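Local coordinates for protein tartronate semialdehyde reductase (Salmonella typhimurium, PDB 1VPD) that probably reduces tartronate semialdehyde to D-glycerate with NADH or NADPH, the last step in making D-glycerate from galactarate, at residues 22-26 with 27-31; 129-133 with 134-138; 149-152 with 153-156. All blocks are in the same frame, centred on the assembly; numbering follows the deposited sequence.

Contact 1: residues 22-26 with 27-31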
ATOM      1  N   LYS A  22       7.453 -10.379   8.648  1.00 19.37           N
ATOM      2  CA  LYS A  22       7.286 -11.316   9.757  1.00 20.15           C
ATOM      3  C   LYS A  22       6.428 -12.514   9.354  1.00 20.10           C
ATOM      4  O   LYS A  22       6.704 -13.643   9.761  1.00 20.42           O
ATOM      5  CB  LYS A  22       6.742 -10.611  10.998  1.00 20.55           C
ATOM      6  CG  LYS A  22       7.748  -9.687  11.626  1.00 22.84           C
ATOM      7  CD  LYS A  22       7.211  -9.140  12.913  1.00 26.18           C
ATOM      8  CE  LYS A  22       8.165  -8.172  13.529  1.00 28.14           C
ATOM      9  NZ  LYS A  22       7.516  -7.417  14.626  1.00 30.88           N
ATOM     10  N   ASN A  23       5.429 -12.311   8.493  1.00 19.36           N
ATOM     11  CA  ASN A  23       4.685 -13.434   7.969  1.00 19.76           C
ATOM     12  C   ASN A  23       5.515 -14.363   7.088  1.00 19.89           C
ATOM     13  O   ASN A  23       5.289 -15.579   7.091  1.00 20.37           O
ATOM     14  CB  ASN A  23       3.399 -12.971   7.258  1.00 19.98           C
ATOM     15  CG  ASN A  23       2.331 -12.565   8.250  1.00 20.96           C
ATOM     16  OD1 ASN A  23       2.268 -13.135   9.355  1.00 22.10           O
ATOM     17  ND2 ASN A  23       1.488 -11.571   7.885  1.00 19.25           N
ATOM     18  N   LEU A  24       6.477 -13.816   6.348  1.00 19.68           N
ATOM     19  CA  LEU A  24       7.369 -14.644   5.540  1.00 19.89           C
ATOM     20  C   LEU A  24       8.253 -15.482   6.459  1.00 20.95           C
ATOM     21  O   LEU A  24       8.477 -16.661   6.187  1.00 21.87           O
ATOM     22  CB  LEU A  24       8.246 -13.800   4.613  1.00 19.79           C
ATOM     23  CG  LEU A  24       7.560 -13.120   3.417  1.00 19.10           C
ATOM     24  CD1 LEU A  24       8.596 -12.406   2.561  1.00 18.98           C
ATOM     25  CD2 LEU A  24       6.737 -14.084   2.581  1.00 19.53           C
ATOM     26  N   LEU A  25       8.730 -14.885   7.540  1.00 21.63           N
ATOM     27  CA  LEU A  25       9.581 -15.617   8.495  1.00 22.82           C
ATOM     28  C   LEU A  25       8.813 -16.768   9.130  1.00 24.39           C
ATOM     29  O   LEU A  25       9.349 -17.863   9.270  1.00 24.50           O
ATOM     30  CB  LEU A  25      10.130 -14.693   9.570  1.00 22.27           C
ATOM     31  CG  LEU A  25      11.174 -13.671   9.089  1.00 22.56           C
ATOM     32  CD1 LEU A  25      11.387 -12.612  10.115  1.00 22.90           C
ATOM     33  CD2 LEU A  25      12.508 -14.330   8.749  1.00 23.25           C
ATOM     34  N   LYS A  26       7.561 -16.515   9.509  1.00 25.96           N
ATOM     35  CA  LYS A  26       6.681 -17.536  10.065  1.00 27.46           C
ATOM     36  C   LYS A  26       6.368 -18.648   9.087  1.00 27.20           C
ATOM     37  O   LYS A  26       6.156 -19.784   9.495  1.00 27.76           O
ATOM     38  CB  LYS A  26       5.364 -16.913  10.519  1.00 28.80           C
ATOM     39  CG  LYS A  26       5.480 -16.151  11.804  1.00 33.07           C
ATOM     40  CD  LYS A  26       4.131 -16.075  12.513  1.00 38.63           C
ATOM     41  CE  LYS A  26       3.778 -14.661  12.821  1.00 41.91           C
ATOM     42  NZ  LYS A  26       4.835 -13.953  13.628  1.00 44.43           N
ATOM     43  N   ALA A  27       6.328 -18.327   7.800  1.00 26.25           N
ATOM     44  CA  ALA A  27       6.104 -19.325   6.764  1.00 26.61           C
ATOM     45  C   ALA A  27       7.371 -20.127   6.426  1.00 26.68           C
ATOM     46  O   ALA A  27       7.330 -20.984   5.549  1.00 27.70           O
ATOM     47  CB  ALA A  27       5.561 -18.661   5.497  1.00 26.86           C
ATOM     48  N   GLY A  28       8.494 -19.796   7.054  1.00 26.37           N
ATOM     49  CA  GLY A  28       9.734 -20.558   6.901  1.00 26.43           C
ATOM     50  C   GLY A  28      10.751 -20.015   5.909  1.00 26.19           C
ATOM     51  O   GLY A  28      11.748 -20.686   5.616  1.00 25.77           O
ATOM     52  N   TYR A  29      10.519 -18.818   5.369  1.00 25.35           N
ATOM     53  CA  TYR A  29      11.482 -18.204   4.455  1.00 24.59           C
ATOM     54  C   TYR A  29      12.641 -17.592   5.219  1.00 24.47           C
ATOM     55  O   TYR A  29      12.472 -17.088   6.329  1.00 24.63           O
ATOM     56  CB  TYR A  29      10.796 -17.147   3.564  1.00 24.30           C
ATOM     57  CG  TYR A  29       9.811 -17.754   2.597  1.00 23.40           C
ATOM     58  CD1 TYR A  29      10.237 -18.272   1.391  1.00 23.72           C
ATOM     59  CD2 TYR A  29       8.454 -17.837   2.900  1.00 22.49           C
ATOM     60  CE1 TYR A  29       9.358 -18.863   0.507  1.00 24.94           C
ATOM     61  CE2 TYR A  29       7.556 -18.422   2.009  1.00 22.92           C
ATOM     62  CZ  TYR A  29       8.018 -18.931   0.813  1.00 23.50           C
ATOM     63  OH  TYR A  29       7.167 -19.513  -0.101  1.00 25.36           O
ATOM     64  N   SER A  30      13.831 -17.647   4.626  1.00 24.68           N
ATOM     65  CA  SER A  30      14.997 -16.972   5.179  1.00 24.90           C
ATOM     66  C   SER A  30      15.119 -15.602   4.527  1.00 23.87           C
ATOM     67  O   SER A  30      15.159 -15.509   3.300  1.00 24.46           O
ATOM     68  CB  SER A  30      16.267 -17.783   4.908  1.00 25.38           C
ATOM     69  OG  SER A  30      16.130 -19.070   5.486  1.00 27.73           O
ATOM     70  N   LEU A  31      15.163 -14.556   5.338  1.00 23.17           N
ATOM     71  CA  LEU A  31      15.172 -13.184   4.838  1.00 22.45           C
ATOM     72  C   LEU A  31      16.473 -12.477   5.119  1.00 21.74           C
ATOM     73  O   LEU A  31      17.125 -12.724   6.136  1.00 21.92           O
ATOM     74  CB  LEU A  31      14.042 -12.349   5.460  1.00 22.42           C
ATOM     75  CG  LEU A  31      12.592 -12.779   5.291  1.00 24.20           C
ATOM     76  CD1 LEU A  31      11.681 -11.600   5.632  1.00 24.67           C
ATOM     77  CD2 LEU A  31      12.271 -13.282   3.935  1.00 24.55           C
TER
HETATM   78  O   HOH W   1      11.923 -18.431   8.691  1.00 33.69           O
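Leu24 and Leu25, in the last turn of helix 17-26, pack against Leu31 in strand 30-34. This is the tight part of the contact. The two branches of Leu24 part company: CD1 lies 4.0 Å from CD2 of Leu31, the two side chains meeting at about a right angle, while Leu24 CD2 packs on CD2 of Tyr29, 4.1 Å away. Leu25 reaches back toward the strand because CG stands beside its own backbone N (chi1 -69°), which brings CD2 to 3.8 Å from CG of Leu31. Phe10 and Leu154 also touch Leu24.

The turn itself, Ala27 and Gly28, is exposed. Gly28 has positive phi (98°) and forms a Schellman motif: Tyr29 N donates to Leu24 O at 3.1 Å, and Gly28 N to Leu25 O, approaching from above the carbonyl plane. Leu24 O also lies in the plane of the Tyr29 ring at its edge, 3.5 Å from Tyr29 CD2, and takes a weak second bond from Ala27 N. Beside the turn, a water donates to both Leu25 O, at 2.7 Å, and Tyr29 O, bridging helix end and strand approach.

The contact forms the helix-to-strand return of the beta-alpha-beta unit made by strand 7-11, helix 17-26 and strand 30-34 in the Rossmann-type domain. Leu24 O is taken by Tyr29 N, and Leu25 O by Gly28 N and the water, whereas the leucines need no polar partner; the chemistry implies a helix end fixed by backbone bonds outside and by apolar packing inside.

Contact 2: residues 129-133 with 134-138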
ATOM      1  N   GLU A 129      -3.230  -1.986   7.475  1.00 15.78           N
ATOM      2  CA  GLU A 129      -2.325  -2.530   8.476  1.00 15.84           C
ATOM      3  C   GLU A 129      -2.884  -3.796   9.144  1.00 16.41           C
ATOM      4  O   GLU A 129      -2.133  -4.751   9.344  1.00 16.16           O
ATOM      5  CB  GLU A 129      -1.993  -1.445   9.494  1.00 16.31           C
ATOM      6  CG  GLU A 129      -0.981  -1.869  10.544  1.00 17.21           C
ATOM      7  CD  GLU A 129      -0.663  -0.786  11.553  1.00 18.44           C
ATOM      8  OE1 GLU A 129      -1.411   0.230  11.671  1.00 18.32           O
ATOM      9  OE2 GLU A 129       0.368  -0.937  12.231  1.00 19.14           O
ATOM     10  N   PRO A 130      -4.172  -3.851   9.498  1.00 16.83           N
ATOM     11  CA  PRO A 130      -4.707  -5.089  10.091  1.00 17.48           C
ATOM     12  C   PRO A 130      -4.515  -6.331   9.240  1.00 17.41           C
ATOM     13  O   PRO A 130      -4.214  -7.409   9.779  1.00 17.40           O
ATOM     14  CB  PRO A 130      -6.191  -4.772  10.298  1.00 17.78           C
ATOM     15  CG  PRO A 130      -6.224  -3.275  10.427  1.00 18.51           C
ATOM     16  CD  PRO A 130      -5.196  -2.789   9.448  1.00 17.72           C
ATOM     17  N   LYS A 131      -4.670  -6.203   7.929  1.00 17.10           N
ATOM     18  CA  LYS A 131      -4.542  -7.365   7.063  1.00 16.84           C
ATOM     19  C   LYS A 131      -3.091  -7.659   6.654  1.00 16.59           C
ATOM     20  O   LYS A 131      -2.772  -8.786   6.260  1.00 17.21           O
ATOM     21  CB  LYS A 131      -5.433  -7.223   5.829  0.50 16.86           C
ATOM     22  CG  LYS A 131      -6.931  -7.224   6.161  0.50 17.90           C
ATOM     23  CD  LYS A 131      -7.781  -7.321   4.898  0.50 18.89           C
ATOM     24  CE  LYS A 131      -9.247  -7.528   5.225  0.50 20.08           C
ATOM     25  NZ  LYS A 131      -9.531  -8.956   5.573  0.50 21.58           N
ATOM     26  N   ALA A 132      -2.225  -6.655   6.732  1.00 16.54           N
ATOM     27  CA  ALA A 132      -0.783  -6.877   6.606  1.00 15.95           C
ATOM     28  C   ALA A 132      -0.336  -7.747   7.781  1.00 16.89           C
ATOM     29  O   ALA A 132       0.409  -8.710   7.606  1.00 17.26           O
ATOM     30  CB  ALA A 132      -0.035  -5.563   6.603  1.00 15.52           C
ATOM     31  N   ILE A 133      -0.840  -7.421   8.963  1.00 17.57           N
ATOM     32  CA  ILE A 133      -0.502  -8.165  10.189  1.00 18.05           C
ATOM     33  C   ILE A 133      -1.001  -9.603  10.122  1.00 18.56           C
ATOM     34  O   ILE A 133      -0.221 -10.537  10.330  1.00 18.48           O
ATOM     35  CB  ILE A 133      -1.017  -7.426  11.451  1.00 18.21           C
ATOM     36  CG1 ILE A 133      -0.222  -6.140  11.679  1.00 18.79           C
ATOM     37  CG2 ILE A 133      -0.960  -8.345  12.707  1.00 19.27           C
ATOM     38  CD1 ILE A 133      -0.863  -5.159  12.613  1.00 20.17           C
ATOM     39  N   ASP A 134      -2.273  -9.811   9.775  1.00 18.60           N
ATOM     40  CA  ASP A 134      -2.846 -11.155   9.825  1.00 19.25           C
ATOM     41  C   ASP A 134      -2.668 -11.975   8.540  1.00 19.23           C
ATOM     42  O   ASP A 134      -3.066 -13.136   8.473  1.00 19.73           O
ATOM     43  CB  ASP A 134      -4.295 -11.121  10.336  1.00 19.23           C
ATOM     44  CG  ASP A 134      -5.303 -10.697   9.295  1.00 19.95           C
ATOM     45  OD1 ASP A 134      -4.931 -10.450   8.128  1.00 18.33           O
ATOM     46  OD2 ASP A 134      -6.529 -10.618   9.574  1.00 20.52           O
ATOM     47  N   GLY A 135      -2.011 -11.386   7.545  1.00 18.55           N
ATOM     48  CA  GLY A 135      -1.664 -12.083   6.335  1.00 18.24           C
ATOM     49  C   GLY A 135      -2.789 -12.360   5.356  1.00 18.20           C
ATOM     50  O   GLY A 135      -2.713 -13.334   4.614  1.00 18.05           O
ATOM     51  N   THR A 136      -3.814 -11.501   5.333  1.00 18.08           N
ATOM     52  CA  THR A 136      -4.964 -11.682   4.458  1.00 17.70           C
ATOM     53  C   THR A 136      -5.072 -10.583   3.396  1.00 17.21           C
ATOM     54  O   THR A 136      -6.137 -10.409   2.790  1.00 17.21           O
ATOM     55  CB  THR A 136      -6.274 -11.721   5.270  1.00 18.19           C
ATOM     56  OG1 THR A 136      -6.448 -10.511   6.010  1.00 18.30           O
ATOM     57  CG2 THR A 136      -6.236 -12.837   6.330  1.00 19.30           C
ATOM     58  N   LEU A 137      -3.967  -9.872   3.156  1.00 16.48           N
ATOM     59  CA  LEU A 137      -3.876  -8.898   2.057  1.00 15.75           C
ATOM     60  C   LEU A 137      -4.279  -9.486   0.717  1.00 15.64           C
ATOM     61  O   LEU A 137      -4.030 -10.660   0.455  1.00 16.07           O
ATOM     62  CB  LEU A 137      -2.434  -8.411   1.898  1.00 15.94           C
ATOM     63  CG  LEU A 137      -1.819  -7.632   3.041  1.00 14.95           C
ATOM     64  CD1 LEU A 137      -0.322  -7.452   2.813  1.00 15.12           C
ATOM     65  CD2 LEU A 137      -2.487  -6.288   3.187  1.00 16.29           C
ATOM     66  N   SER A 138      -4.868  -8.661  -0.148  1.00 14.83           N
ATOM     67  CA  SER A 138      -4.965  -8.964  -1.562  1.00 14.90           C
ATOM     68  C   SER A 138      -3.738  -8.365  -2.262  1.00 14.87           C
ATOM     69  O   SER A 138      -3.346  -7.217  -1.992  1.00 15.77           O
ATOM     70  CB  SER A 138      -6.243  -8.398  -2.172  1.00 15.13           C
ATOM     71  OG  SER A 138      -7.363  -9.202  -1.858  1.00 15.33           O
TER
HETATM   72  O   HOH W   2      -9.154 -10.648   3.008  1.00 24.38           O
HETATM   73  O   HOH W   3      -8.742  -9.666   8.306  1.00 31.67           O
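Two side chains in the turn, Asp134 and Thr136, hold their first torsions near +60°, with Asp134 CG (chi1 79°) and Thr136 OG1 (chi1 59°) each lodged between backbone N and carbonyl carbon, which brings Asp134 OD1 and Thr136 OG1 against Lys131. Asp134 OD1 comes to 3.3 Å from Lys131 CA, and Thr136 OG1 sits 3.3 Å from Lys131 CG, with the lysine chain passing the threonine at about a right angle. The hydroxyl of Thr136 donates to Asp134 OD1 at 2.6 Å, on the syn side of the carboxylate and slightly out of its plane; a weak bond from Thr136 N reaches the same oxygen. Farther along, in the conformer given, the lysine bends at its last torsion, and NZ makes a long, weak bond to Thr136 OG1. Two waters also accept from Lys131 NZ: one, at 2.9 Å, donates to Asp134 OD2, the other to Thr136 O. Lys131 was modelled in two conformers, so this water network is only tentative. The opposite charges, Lys131 NZ and Asp134 OD2 5.3 Å apart, would probably still attract one another.

Beneath this polar surface the backbone ends the helix. Asp134 N donates to Pro130 O at 3.1 Å, and Thr136 N to Lys131 O at 3.1 Å, in the carbonyl plane. The buried Leu137 brings CD2 to 3.6 Å from Ala132 N and its CD1 against Ala132 CB, and also touches Met16 and Met20.

Gly135, with positive phi, is the first residue to leave helical geometry; it ends helix 128-134 at its C terminus, where the chain passes into strand 137-142 of the nucleotide-binding domain.

Contact 3: residues 149-152 with 153-156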
ATOM      1  N   ASP A 149       4.103 -17.127 -11.628  1.00 20.02           N
ATOM      2  CA  ASP A 149       3.866 -18.502 -11.201  1.00 21.24           C
ATOM      3  C   ASP A 149       4.982 -18.990 -10.287  1.00 21.23           C
ATOM      4  O   ASP A 149       4.726 -19.648  -9.289  1.00 21.90           O
ATOM      5  CB  ASP A 149       3.753 -19.437 -12.418  1.00 21.69           C
ATOM      6  CG  ASP A 149       2.439 -19.308 -13.140  1.00 23.87           C
ATOM      7  OD1 ASP A 149       1.467 -18.735 -12.582  1.00 24.74           O
ATOM      8  OD2 ASP A 149       2.283 -19.770 -14.289  1.00 26.51           O
ATOM      9  N   LYS A 150       6.214 -18.617 -10.603  1.00 21.83           N
ATOM     10  CA  LYS A 150       7.361 -19.056  -9.823  1.00 22.64           C
ATOM     11  C   LYS A 150       7.338 -18.524  -8.398  1.00 21.76           C
ATOM     12  O   LYS A 150       7.724 -19.225  -7.478  1.00 20.79           O
ATOM     13  CB  LYS A 150       8.657 -18.658 -10.513  1.00 23.79           C
ATOM     14  CG  LYS A 150       9.894 -19.149  -9.781  1.00 26.74           C
ATOM     15  CD  LYS A 150      11.129 -18.973 -10.621  1.00 30.51           C
ATOM     16  CE  LYS A 150      12.314 -19.662  -9.955  1.00 33.16           C
ATOM     17  NZ  LYS A 150      13.547 -19.442 -10.745  1.00 34.67           N
ATOM     18  N   TYR A 151       6.845 -17.295  -8.211  1.00 20.90           N
ATOM     19  CA  TYR A 151       6.847 -16.657  -6.904  1.00 20.44           C
ATOM     20  C   TYR A 151       5.464 -16.505  -6.286  1.00 19.90           C
ATOM     21  O   TYR A 151       5.316 -15.837  -5.267  1.00 19.73           O
ATOM     22  CB  TYR A 151       7.598 -15.320  -6.977  1.00 20.29           C
ATOM     23  CG  TYR A 151       9.063 -15.556  -7.241  1.00 21.84           C
ATOM     24  CD1 TYR A 151       9.871 -16.075  -6.248  1.00 24.18           C
ATOM     25  CD2 TYR A 151       9.617 -15.325  -8.490  1.00 24.22           C
ATOM     26  CE1 TYR A 151      11.217 -16.339  -6.473  1.00 25.45           C
ATOM     27  CE2 TYR A 151      10.975 -15.584  -8.729  1.00 26.02           C
ATOM     28  CZ  TYR A 151      11.757 -16.083  -7.703  1.00 26.37           C
ATOM     29  OH  TYR A 151      13.083 -16.365  -7.898  1.00 29.95           O
ATOM     30  N   TYR A 152       4.480 -17.211  -6.832  1.00 20.09           N
ATOM     31  CA  TYR A 152       3.133 -17.206  -6.276  1.00 19.99           C
ATOM     32  C   TYR A 152       3.136 -17.605  -4.806  1.00 20.07           C
ATOM     33  O   TYR A 152       2.549 -16.930  -3.988  1.00 19.34           O
ATOM     34  CB  TYR A 152       2.176 -18.107  -7.099  1.00 20.26           C
ATOM     35  CG  TYR A 152       0.796 -18.212  -6.490  1.00 20.36           C
ATOM     36  CD1 TYR A 152      -0.203 -17.301  -6.820  1.00 20.77           C
ATOM     37  CD2 TYR A 152       0.504 -19.182  -5.536  1.00 21.85           C
ATOM     38  CE1 TYR A 152      -1.467 -17.383  -6.243  1.00 20.95           C
ATOM     39  CE2 TYR A 152      -0.744 -19.262  -4.950  1.00 22.72           C
ATOM     40  CZ  TYR A 152      -1.731 -18.358  -5.311  1.00 22.51           C
ATOM     41  OH  TYR A 152      -2.964 -18.439  -4.724  1.00 23.04           O
ATOM     42  N   ASP A 153       3.785 -18.720  -4.453  1.00 20.15           N
ATOM     43  CA  ASP A 153       3.770 -19.178  -3.074  1.00 19.93           C
ATOM     44  C   ASP A 153       4.408 -18.179  -2.132  1.00 18.77           C
ATOM     45  O   ASP A 153       3.933 -17.991  -1.031  1.00 18.86           O
ATOM     46  CB  ASP A 153       4.486 -20.530  -2.920  1.00 20.91           C
ATOM     47  CG  ASP A 153       3.717 -21.686  -3.547  1.00 23.67           C
ATOM     48  OD1 ASP A 153       2.492 -21.596  -3.792  1.00 24.15           O
ATOM     49  OD2 ASP A 153       4.286 -22.765  -3.829  1.00 26.23           O
ATOM     50  N   LEU A 154       5.493 -17.547  -2.561  1.00 17.91           N
ATOM     51  CA  LEU A 154       6.179 -16.568  -1.735  1.00 17.98           C
ATOM     52  C   LEU A 154       5.227 -15.396  -1.453  1.00 17.94           C
ATOM     53  O   LEU A 154       5.089 -14.955  -0.317  1.00 17.10           O
ATOM     54  CB  LEU A 154       7.416 -16.042  -2.463  1.00 17.86           C
ATOM     55  CG  LEU A 154       8.140 -14.858  -1.797  1.00 18.01           C
ATOM     56  CD1 LEU A 154       8.644 -15.215  -0.411  1.00 19.46           C
ATOM     57  CD2 LEU A 154       9.267 -14.350  -2.659  1.00 18.61           C
HETATM   58  N   MSE A 155       4.600 -14.886  -2.509  1.00 18.00           N
HETATM   59  CA  MSE A 155       3.658 -13.761  -2.337  1.00 18.00           C
HETATM   60  C   MSE A 155       2.449 -14.179  -1.495  1.00 18.03           C
HETATM   61  O   MSE A 155       1.966 -13.421  -0.632  1.00 17.96           O
HETATM   62  CB  MSE A 155       3.222 -13.210  -3.699  1.00 18.16           C
HETATM   63  CG  MSE A 155       4.330 -12.484  -4.437  1.00 18.48           C
HETATM   64 SE   MSE A 155       3.794 -11.689  -6.120  0.86 22.25          SE
HETATM   65  CE  MSE A 155       3.593 -13.312  -7.226  1.00 19.90           C
ATOM     66  N   LYS A 156       1.961 -15.396  -1.729  1.00 18.70           N
ATOM     67  CA  LYS A 156       0.778 -15.912  -1.031  1.00 18.62           C
ATOM     68  C   LYS A 156       1.009 -16.087   0.466  1.00 18.63           C
ATOM     69  O   LYS A 156       0.067 -16.042   1.243  1.00 18.42           O
ATOM     70  CB  LYS A 156       0.284 -17.214  -1.675  1.00 19.43           C
ATOM     71  CG  LYS A 156      -1.005 -17.766  -1.099  1.00 20.33           C
ATOM     72  CD  LYS A 156      -2.218 -16.898  -1.463  1.00 21.89           C
ATOM     73  CE  LYS A 156      -3.523 -17.513  -0.938  1.00 22.98           C
ATOM     74  NZ  LYS A 156      -3.539 -17.587   0.561  1.00 23.89           N
TER
HETATM   75  O   HOH W   4       4.991 -20.605  -6.519  1.00 22.71           O
HETATM   76  O   HOH W   5       7.236 -18.983  -4.585  1.00 22.96           O
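This is a contact between successive turns of one helix, 145-156, which joins strand 137-142 to strand 161-166 as a beta-alpha-beta unit, at a kink where water enters the backbone ladder. The nitrogens of Asp153 and Leu154 have no bond to the preceding turn; instead one water donates to Asp149 O and accepts from Asp153 N at 3.0 Å, and a second joins Lys150 O to Leu154 N in the same way. Beyond the kink direct bonding resumes, Met155 N to Tyr151 O at 3.0 Å and Lys156 N to Tyr152 O at 2.8 Å, both nearly along the C=O axis.

Tyr152 and Lys156 run side by side. With CG anti to the backbone N in each (chi1 176° and -175°), Lys156 CB lies over one face of the Tyr152 ring, 4.0 Å from Tyr152 CE2, and Lys156 CD passes 3.7 Å from Tyr152 OH. Lys156 NZ continues to the carbonyl of Ala159. At the ring's edge, in its plane, Asp153 OD1 approaches Tyr152 CD2 at 3.6 Å. On the buried side Tyr151 CD1 meets Leu154 CD2 at 4.0 Å.

Tyr151 and the selenomethionine Met155 rest on strand 94-97, Tyr151 and Leu154 on strand 64-67, and Tyr152, Met155 and Lys156 on Val162 of strand 161-166.

Overall arrangement
From the N terminus, contact 1 closes the turn between helix 17-26 and strand 30-34, in the first beta-alpha-beta unit of the Rossmann-type domain. Contact 2 closes the later turn from helix 128-134 into strand 137-142, and contact 3 lies within the next helix, 145-156, which leads on to strand 161-166. The three follow in series, none nested or crossing. Contacts 1 and 2 meet where Asn23 ND2 probably bonds to Ile133 O, their centres about 15 Å apart. Contacts 1 and 3 touch through Leu24 and Tyr29 on Leu154, packing the early helix end against the late helix. Contacts 2 and 3 do not touch.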